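Local atomic coordinates of Sb(v)-as(v) reductase (Leishmania major, PDB entry 2J6P), a protein that probably reduces arsenate and antimonate in the parasite, using a rhodanese-like fold of the kind found in Cdc25 phosphatases. Residues A25-S33 and I40-I49; E53-F64 and R88-Y98. All coordinates share one frame; numbering follows the deposited sequence.

Contact 1: A25-S33 and I40-I49; sequences AAVIDCRDS and IVNSINMPTI
The carboxylate of Asp29 lies near Ser43 across the contact (Asp29 OD2 to Ser43 OG, 4.2 Å), a water bridging the two oxygens, and its rim is taken up by polar partners. Arg31 grips it side-on in a salt bridge, NE to OD1 at 2.8 Å and NH2 to OD2 at 2.7 Å, both on the syn sides. On its anti side OD1 also receives Arg31 N, closing an Asx turn. The first torsion of Asp29 (chi1 -178°) lays the carboxylate beside the residue's own carbonyl carbon, where both Arg31 N and the guanidinium can meet it. The carboxylate meets the guanidinium in plane, at its edge; Trp110 engages Arg31 in a cation-pi contact.

The backbones pair as parallel strands. Ile44 N donates to Val27 O at 2.8 Å, the backbone N of Asp29 donates to Ile44 O and its backbone O accepts from Met46 N, and Thr48 N extends the pairing beyond the strands to Cys30 O at 3.1 Å. Ile28 and Ile44 lie side by side on one face, CD1 of Ile28 3.9 Å from CB of Ile44, and Ile28 CG2 rests 3.6 Å from Met46 CG. Farther on, the Ile49 side chain crosses that of Asp32 at about a right angle.

The pairing places 44-45 at an edge of the parallel rhodanese sheet, while strand 70-74 flanks 25-29 on its other side. Helix 53-65 packs against Ile28, Ile44 and Met46 through Leu59 and Leu63, and Arg81 of helix 81-96 reaches Asp32 in a salt bridge.

Contact 2: E53-F64 and R88-Y98; sequences EEMYEKLAKTLF and RFALAQKKLGY. With SO4 (sulfate ion), chain J; SO4 (sulfate ion), chain T.
Arg88 lies across the ring of Tyr56 where two helices of the rhodanese-like domain cross, the axes of segments 53-64 and 88-96 being 8.5 Å apart at closest approach with a crossing angle of -69°. Its CB sits 3.6 Å from the ring centroid, almost on the normal, a CH-pi contact; the extended chain then runs past the rim so that NH1 donates to Tyr56 OH at 2.8 Å. Ring and guanidinium planes are nearly perpendicular. Another part of the guanidinium edge holds a sulfate, NE and NH2 both donating to its O4. A second sulfate accepts from Glu53 N at the other helix, and both ions have further partners in neighbouring subunits.

Phe89 follows as a knob in the hole formed by Tyr56, Leu59, Ala60 and Leu63. Its chi1 of -176° swings the ring away from its own backbone N and into that hole, bringing CE1 to 3.4 Å from Ala60 CA. Small residues permit the close approach: Ala92 CB meets Tyr56 CB at 3.7 Å. Gln93 contributes CG packing on Ala60 CB, while its NE2 is tied to Pro101 O and, through a water, to Ala60 O.

At the solvent-facing side Lys95 joins two carboxylates in a salt-bridge network, NZ to Glu57 OE2 at 2.8 Å and to Glu53 OE1 at 3.2 Å. Leu96 places CD1 against Glu57 CB. Gly97, at positive phi, ends the helix in a Schellman motif and turns the chain toward Tyr98. That ring forms an offset stack with Phe64, planes 29° apart, in which Tyr98 CE2 comes within 3.3 Å of Phe64 CD2.

How the contacts relate
From the N terminus, contact 1 closes first: strand 25-29 leads into a short loop whose return, 40-49, pairs beside it at the sheet edge. The chain then enters helix 53-65, joins the sheet beside 25-29 as strand 70-74, and comes back as helix 81-96, whose packing on 53-64 closes the longer loop of contact 2. The two closures stand in series, neither nested nor crossed. They nevertheless touch: Thr48 O of contact 1 lies 2.6 Å from Arg88 NH1 of contact 2, a probable hydrogen bond, and Met46 CG packs on Leu59 CD2. Helix 53-65 is thus shared ground, resting on the sheet face formed by 25-29 and 44-45 and on helix 81-96.

Contact 1: A25-S33 and I40-I49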
# COMPACT_ATOMS: atom_id res chain seq x y z
N ALA A 25 28.37 -12.67 -2.43
CA ALA A 25 26.92 -12.33 -2.37
C ALA A 25 26.67 -11.20 -1.39
O ALA A 25 27.36 -11.09 -0.32
CB ALA A 25 25.98 -13.59 -2.12
N ALA A 26 25.77 -10.30 -1.77
CA ALA A 26 25.29 -9.31 -0.82
C ALA A 26 23.76 -9.37 -0.75
O ALA A 26 23.10 -9.65 -1.78
CB ALA A 26 25.75 -7.88 -1.26
N VAL A 27 23.20 -9.07 0.44
CA VAL A 27 21.72 -9.19 0.69
C VAL A 27 21.34 -7.75 0.98
O VAL A 27 21.94 -7.15 1.83
CB VAL A 27 21.37 -10.11 1.79
CG1 VAL A 27 19.81 -10.09 2.08
CG2 VAL A 27 21.78 -11.47 1.37
N ILE A 28 20.49 -7.18 0.14
CA ILE A 28 20.08 -5.73 0.26
C ILE A 28 18.64 -5.76 0.83
O ILE A 28 17.73 -6.24 0.22
CB ILE A 28 20.16 -4.99 -1.00
CG1 ILE A 28 21.50 -5.32 -1.76
CG2 ILE A 28 19.79 -3.41 -0.77
CD1 ILE A 28 22.73 -4.91 -1.04
N ASP A 29 18.49 -5.36 2.07
CA ASP A 29 17.20 -5.38 2.69
C ASP A 29 16.55 -3.97 2.44
O ASP A 29 17.11 -2.97 2.84
CB ASP A 29 17.44 -5.49 4.17
CG ASP A 29 16.12 -5.57 5.00
OD1 ASP A 29 14.99 -5.21 4.54
OD2 ASP A 29 16.30 -6.00 6.16
N CYS A 30 15.40 -3.93 1.78
CA CYS A 30 14.84 -2.65 1.35
C CYS A 30 13.73 -2.20 2.22
O CYS A 30 13.03 -1.26 1.82
CB CYS A 30 14.23 -2.80 -0.06
SG CYS A 30 15.61 -3.28 -1.28
N ARG A 31 13.58 -2.84 3.40
CA ARG A 31 12.54 -2.50 4.39
C ARG A 31 12.76 -1.20 5.11
O ARG A 31 13.84 -0.65 5.05
CB ARG A 31 12.33 -3.63 5.38
CG ARG A 31 11.48 -4.79 4.68
CD ARG A 31 11.52 -6.07 5.66
NE ARG A 31 12.91 -6.38 6.05
CZ ARG A 31 13.19 -7.34 6.89
NH1 ARG A 31 12.16 -8.05 7.39
NH2 ARG A 31 14.43 -7.61 7.20
N ASP A 32 11.73 -0.68 5.80
CA ASP A 32 11.89 0.60 6.46
C ASP A 32 11.56 0.56 7.99
O ASP A 32 12.46 0.30 8.78
CB ASP A 32 11.09 1.74 5.67
CG ASP A 32 9.67 1.29 5.25
OD1 ASP A 32 9.44 0.96 4.03
OD2 ASP A 32 8.73 1.24 6.14
N SER A 33 10.32 0.78 8.37
CA SER A 33 9.98 0.71 9.79
C SER A 33 9.60 -0.71 10.14
O SER A 33 9.36 -0.98 11.30
CB SER A 33 8.76 1.62 10.12
OG SER A 33 7.72 1.31 9.18
N ILE A 40 18.46 -11.06 7.71
CA ILE A 40 19.63 -11.87 7.43
C ILE A 40 20.84 -11.15 7.91
O ILE A 40 21.00 -9.93 7.68
CB ILE A 40 19.80 -12.19 5.95
CG1 ILE A 40 18.80 -13.26 5.45
CG2 ILE A 40 21.33 -12.70 5.65
CD1 ILE A 40 17.58 -12.61 4.91
N VAL A 41 21.78 -11.88 8.55
CA VAL A 41 22.89 -11.11 9.26
C VAL A 41 23.76 -10.46 8.18
O VAL A 41 23.86 -11.00 7.06
CB VAL A 41 23.80 -11.99 10.26
CG1 VAL A 41 24.47 -13.26 9.46
CG2 VAL A 41 24.81 -11.08 11.04
N ASN A 42 24.33 -9.27 8.49
CA ASN A 42 25.09 -8.56 7.42
C ASN A 42 24.24 -8.23 6.16
O ASN A 42 24.81 -7.86 5.16
CB ASN A 42 26.36 -9.35 7.04
CG ASN A 42 27.23 -9.64 8.27
OD1 ASN A 42 27.50 -8.73 9.08
ND2 ASN A 42 27.61 -10.91 8.44
N SER A 43 22.89 -8.30 6.21
CA SER A 43 22.15 -7.62 5.15
C SER A 43 22.47 -6.12 5.24
O SER A 43 22.79 -5.56 6.32
CB SER A 43 20.68 -7.94 5.21
OG SER A 43 20.18 -7.56 6.50
N ILE A 44 22.50 -5.50 4.06
CA ILE A 44 22.69 -4.07 3.88
C ILE A 44 21.35 -3.37 3.80
O ILE A 44 20.55 -3.69 2.93
CB ILE A 44 23.50 -3.81 2.64
CG1 ILE A 44 24.88 -4.46 2.84
CG2 ILE A 44 23.79 -2.29 2.52
CD1 ILE A 44 25.70 -4.61 1.60
N ASN A 45 21.09 -2.40 4.66
CA ASN A 45 19.74 -1.79 4.64
C ASN A 45 19.67 -0.67 3.64
O ASN A 45 20.34 0.30 3.79
CB ASN A 45 19.23 -1.34 6.10
CG ASN A 45 17.64 -0.89 6.17
OD1 ASN A 45 16.65 -1.25 5.30
ND2 ASN A 45 17.43 0.01 7.15
N MET A 46 18.82 -0.77 2.62
CA MET A 46 18.72 0.39 1.79
C MET A 46 17.22 0.64 1.68
O MET A 46 16.54 0.06 0.78
CB MET A 46 19.29 0.09 0.37
CG MET A 46 20.80 -0.18 0.36
SD MET A 46 21.70 1.39 0.40
CE MET A 46 21.21 2.15 -1.14
N PRO A 47 16.67 1.47 2.60
CA PRO A 47 15.18 1.49 2.62
C PRO A 47 14.73 2.17 1.34
O PRO A 47 15.08 3.37 1.02
CB PRO A 47 14.83 2.36 3.86
CG PRO A 47 16.13 2.87 4.36
CD PRO A 47 17.28 2.34 3.60
N THR A 48 13.97 1.44 0.56
CA THR A 48 13.46 2.02 -0.71
C THR A 48 12.71 3.36 -0.51
O THR A 48 12.77 4.26 -1.36
CB THR A 48 12.53 0.98 -1.37
OG1 THR A 48 13.41 -0.12 -1.75
CG2 THR A 48 11.91 1.56 -2.70
N ILE A 49 11.97 3.50 0.59
CA ILE A 49 11.16 4.66 0.75
C ILE A 49 11.95 5.94 0.81
O ILE A 49 11.42 6.98 0.47
CB ILE A 49 10.21 4.42 1.99
CG1 ILE A 49 9.16 5.43 2.11
CG2 ILE A 49 10.95 4.45 3.24
CD1 ILE A 49 8.32 5.13 3.46
O HOH W 1 24.97 -8.81 2.63
O HOH W 2 17.54 -9.07 5.83
O HOH W 3 18.68 -5.35 7.29
O HOH W 4 11.50 1.01 2.38

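Contact 2: E53-F64 and R88-Y98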
# COMPACT_ATOMS: atom_id res chain seq x y z
N GLU A 53 19.32 8.71 -5.13
CA GLU A 53 20.05 8.20 -6.25
C GLU A 53 21.54 7.98 -5.93
O GLU A 53 22.09 6.96 -6.31
CB GLU A 53 19.88 9.26 -7.36
CG GLU A 53 20.68 9.01 -8.59
CD GLU A 53 20.69 10.26 -9.57
OE1 GLU A 53 21.48 11.27 -9.32
OE2 GLU A 53 19.90 10.20 -10.61
N GLU A 54 22.23 8.98 -5.31
CA GLU A 54 23.68 8.84 -5.01
C GLU A 54 23.92 7.69 -4.08
O GLU A 54 25.02 7.05 -4.10
CB GLU A 54 24.22 10.13 -4.41
CG GLU A 54 25.75 10.18 -4.47
CD GLU A 54 26.39 11.47 -3.83
OE1 GLU A 54 25.71 12.56 -3.78
OE2 GLU A 54 27.59 11.37 -3.35
N MET A 55 22.91 7.35 -3.27
CA MET A 55 23.13 6.27 -2.30
C MET A 55 23.26 4.95 -3.11
O MET A 55 23.99 4.07 -2.72
CB MET A 55 21.89 6.29 -1.36
CG MET A 55 22.10 7.58 -0.31
SD MET A 55 20.58 7.62 0.73
CE MET A 55 20.83 6.17 1.72
N TYR A 56 22.43 4.74 -4.14
CA TYR A 56 22.51 3.51 -4.96
C TYR A 56 23.84 3.51 -5.78
O TYR A 56 24.36 2.50 -5.95
CB TYR A 56 21.36 3.48 -5.99
CG TYR A 56 20.01 3.18 -5.29
CD1 TYR A 56 19.18 4.22 -4.93
CD2 TYR A 56 19.70 1.89 -4.84
CE1 TYR A 56 17.98 3.98 -4.22
CE2 TYR A 56 18.51 1.60 -4.20
CZ TYR A 56 17.66 2.68 -3.84
OH TYR A 56 16.44 2.53 -3.19
N GLU A 57 24.31 4.67 -6.20
CA GLU A 57 25.61 4.84 -6.91
C GLU A 57 26.73 4.43 -6.02
O GLU A 57 27.57 3.57 -6.43
CB GLU A 57 25.78 6.29 -7.37
CG GLU A 57 24.86 6.47 -8.52
CD GLU A 57 24.74 7.97 -8.94
OE1 GLU A 57 25.58 8.76 -8.50
OE2 GLU A 57 23.80 8.34 -9.65
N LYS A 58 26.67 4.85 -4.75
CA LYS A 58 27.79 4.50 -3.85
C LYS A 58 27.65 3.03 -3.50
O LYS A 58 28.67 2.33 -3.35
CB LYS A 58 27.70 5.31 -2.53
CG LYS A 58 28.07 6.73 -2.73
CD LYS A 58 27.76 7.74 -1.53
CE LYS A 58 28.63 8.97 -1.74
NZ LYS A 58 29.22 9.49 -0.46
N LEU A 59 26.40 2.51 -3.39
CA LEU A 59 26.38 1.05 -3.14
C LEU A 59 26.97 0.25 -4.37
O LEU A 59 27.65 -0.76 -4.17
CB LEU A 59 24.92 0.55 -2.96
CG LEU A 59 24.78 -0.93 -2.60
CD1 LEU A 59 25.52 -1.40 -1.21
CD2 LEU A 59 23.20 -1.26 -2.49
N ALA A 60 26.62 0.68 -5.58
CA ALA A 60 27.10 0.01 -6.80
C ALA A 60 28.62 0.03 -6.76
O ALA A 60 29.23 -0.99 -7.03
CB ALA A 60 26.55 0.76 -8.08
N LYS A 61 29.26 1.18 -6.48
CA LYS A 61 30.74 1.17 -6.52
C LYS A 61 31.26 0.26 -5.40
O LYS A 61 32.19 -0.52 -5.58
CB LYS A 61 31.22 2.62 -6.27
CG LYS A 61 32.79 2.82 -6.19
CD LYS A 61 33.06 4.31 -6.07
CE LYS A 61 34.41 4.81 -6.70
NZ LYS A 61 35.39 4.41 -5.74
N THR A 62 30.64 0.34 -4.21
CA THR A 62 31.14 -0.47 -3.06
C THR A 62 31.04 -1.91 -3.36
O THR A 62 31.98 -2.68 -3.12
CB THR A 62 30.34 -0.16 -1.78
OG1 THR A 62 30.64 1.20 -1.43
CG2 THR A 62 30.85 -1.00 -0.58
N LEU A 63 29.91 -2.34 -3.91
CA LEU A 63 29.80 -3.77 -4.17
C LEU A 63 30.75 -4.24 -5.28
O LEU A 63 31.19 -5.39 -5.28
CB LEU A 63 28.36 -4.24 -4.44
CG LEU A 63 27.41 -3.89 -3.19
CD1 LEU A 63 25.99 -4.35 -3.60
CD2 LEU A 63 27.80 -4.54 -1.77
N PHE A 64 30.87 -3.40 -6.31
CA PHE A 64 31.79 -3.72 -7.35
C PHE A 64 33.23 -3.92 -6.76
O PHE A 64 33.94 -4.88 -7.05
CB PHE A 64 31.91 -2.57 -8.35
CG PHE A 64 32.87 -2.91 -9.43
CD1 PHE A 64 32.49 -3.85 -10.42
CD2 PHE A 64 34.14 -2.31 -9.48
CE1 PHE A 64 33.41 -4.15 -11.50
CE2 PHE A 64 35.07 -2.64 -10.47
CZ PHE A 64 34.66 -3.60 -11.51
N ARG A 88 16.18 0.74 -9.10
CA ARG A 88 17.09 1.89 -8.84
C ARG A 88 18.59 1.47 -8.88
O ARG A 88 19.44 2.21 -9.36
CB ARG A 88 16.74 2.42 -7.49
CG ARG A 88 15.35 3.17 -7.51
CD ARG A 88 15.14 3.54 -6.07
NE ARG A 88 13.80 4.05 -5.79
CZ ARG A 88 13.40 4.37 -4.56
NH1 ARG A 88 14.27 4.22 -3.47
NH2 ARG A 88 12.12 4.83 -4.44
N PHE A 89 18.90 0.34 -8.25
CA PHE A 89 20.21 -0.15 -8.19
C PHE A 89 20.75 -0.45 -9.65
O PHE A 89 21.89 -0.03 -10.02
CB PHE A 89 20.28 -1.40 -7.39
CG PHE A 89 21.75 -1.92 -7.22
CD1 PHE A 89 22.70 -1.12 -6.58
CD2 PHE A 89 22.16 -3.11 -7.87
CE1 PHE A 89 24.05 -1.56 -6.49
CE2 PHE A 89 23.50 -3.55 -7.80
CZ PHE A 89 24.47 -2.75 -7.11
N ALA A 90 19.95 -1.15 -10.47
CA ALA A 90 20.43 -1.59 -11.75
C ALA A 90 20.60 -0.32 -12.57
O ALA A 90 21.55 -0.25 -13.32
CB ALA A 90 19.37 -2.52 -12.49
N LEU A 91 19.69 0.67 -12.45
CA LEU A 91 19.87 1.98 -13.21
C LEU A 91 21.13 2.73 -12.75
O LEU A 91 21.90 3.22 -13.55
CB LEU A 91 18.65 2.88 -13.16
CG LEU A 91 17.36 2.18 -13.74
CD1 LEU A 91 16.04 2.69 -13.01
CD2 LEU A 91 17.42 2.53 -15.22
N ALA A 92 21.40 2.77 -11.46
CA ALA A 92 22.70 3.35 -10.99
C ALA A 92 23.92 2.59 -11.48
O ALA A 92 24.95 3.22 -11.88
CB ALA A 92 22.77 3.44 -9.44
N GLN A 93 23.87 1.26 -11.51
CA GLN A 93 25.06 0.48 -12.01
C GLN A 93 25.28 0.87 -13.52
O GLN A 93 26.37 1.09 -13.92
CB GLN A 93 24.82 -1.03 -12.01
CG GLN A 93 24.92 -1.60 -10.70
CD GLN A 93 24.86 -3.10 -10.81
OE1 GLN A 93 23.91 -3.63 -11.30
NE2 GLN A 93 25.84 -3.78 -10.28
N LYS A 94 24.21 0.90 -14.31
CA LYS A 94 24.34 1.23 -15.70
C LYS A 94 24.93 2.68 -15.79
O LYS A 94 25.81 2.92 -16.54
CB LYS A 94 23.00 1.22 -16.40
CG LYS A 94 23.04 1.20 -18.03
CD LYS A 94 21.81 0.40 -18.60
CE LYS A 94 21.52 0.85 -20.12
NZ LYS A 94 20.87 -0.23 -21.01
N LYS A 95 24.44 3.63 -15.00
CA LYS A 95 24.94 4.98 -15.14
C LYS A 95 26.43 5.04 -14.83
O LYS A 95 27.18 5.78 -15.44
CB LYS A 95 24.09 5.93 -14.26
CG LYS A 95 24.68 7.33 -14.02
CD LYS A 95 23.64 8.24 -13.45
CE LYS A 95 24.34 9.30 -12.50
NZ LYS A 95 23.36 10.15 -11.70
N LEU A 96 26.92 4.21 -13.94
CA LEU A 96 28.24 4.35 -13.52
C LEU A 96 29.12 3.46 -14.42
O LEU A 96 30.35 3.54 -14.30
CB LEU A 96 28.41 3.90 -12.07
CG LEU A 96 27.83 4.92 -11.00
CD1 LEU A 96 28.34 4.50 -9.64
CD2 LEU A 96 28.26 6.31 -11.22
N GLY A 97 28.51 2.52 -15.15
CA GLY A 97 29.28 1.58 -16.03
C GLY A 97 29.63 0.26 -15.48
O GLY A 97 30.66 -0.35 -15.93
N TYR A 98 28.85 -0.22 -14.48
CA TYR A 98 29.18 -1.50 -13.84
C TYR A 98 28.18 -2.55 -14.29
O TYR A 98 27.07 -2.26 -14.54
CB TYR A 98 29.07 -1.46 -12.27
CG TYR A 98 30.09 -0.61 -11.56
CD1 TYR A 98 29.69 0.56 -10.83
CD2 TYR A 98 31.45 -0.85 -11.71
CE1 TYR A 98 30.65 1.41 -10.20
CE2 TYR A 98 32.43 0.04 -11.12
CZ TYR A 98 32.00 1.12 -10.36
OH TYR A 98 32.92 1.96 -9.76
S SO4 J . 10.12 5.87 -7.20
O1 SO4 J . 9.56 6.52 -6.04
O2 SO4 J . 10.92 6.71 -8.11
O3 SO4 J . 8.83 5.27 -7.57
O4 SO4 J . 11.10 4.85 -6.75
S SO4 T . 16.03 10.69 -5.68
O1 SO4 T . 17.41 10.47 -6.01
O2 SO4 T . 15.26 11.64 -6.45
O3 SO4 T . 16.28 11.46 -4.51
O4 SO4 T . 15.21 9.47 -5.40
O HOH W 5 23.84 11.17 -8.54
O HOH W 6 27.99 -2.56 -9.18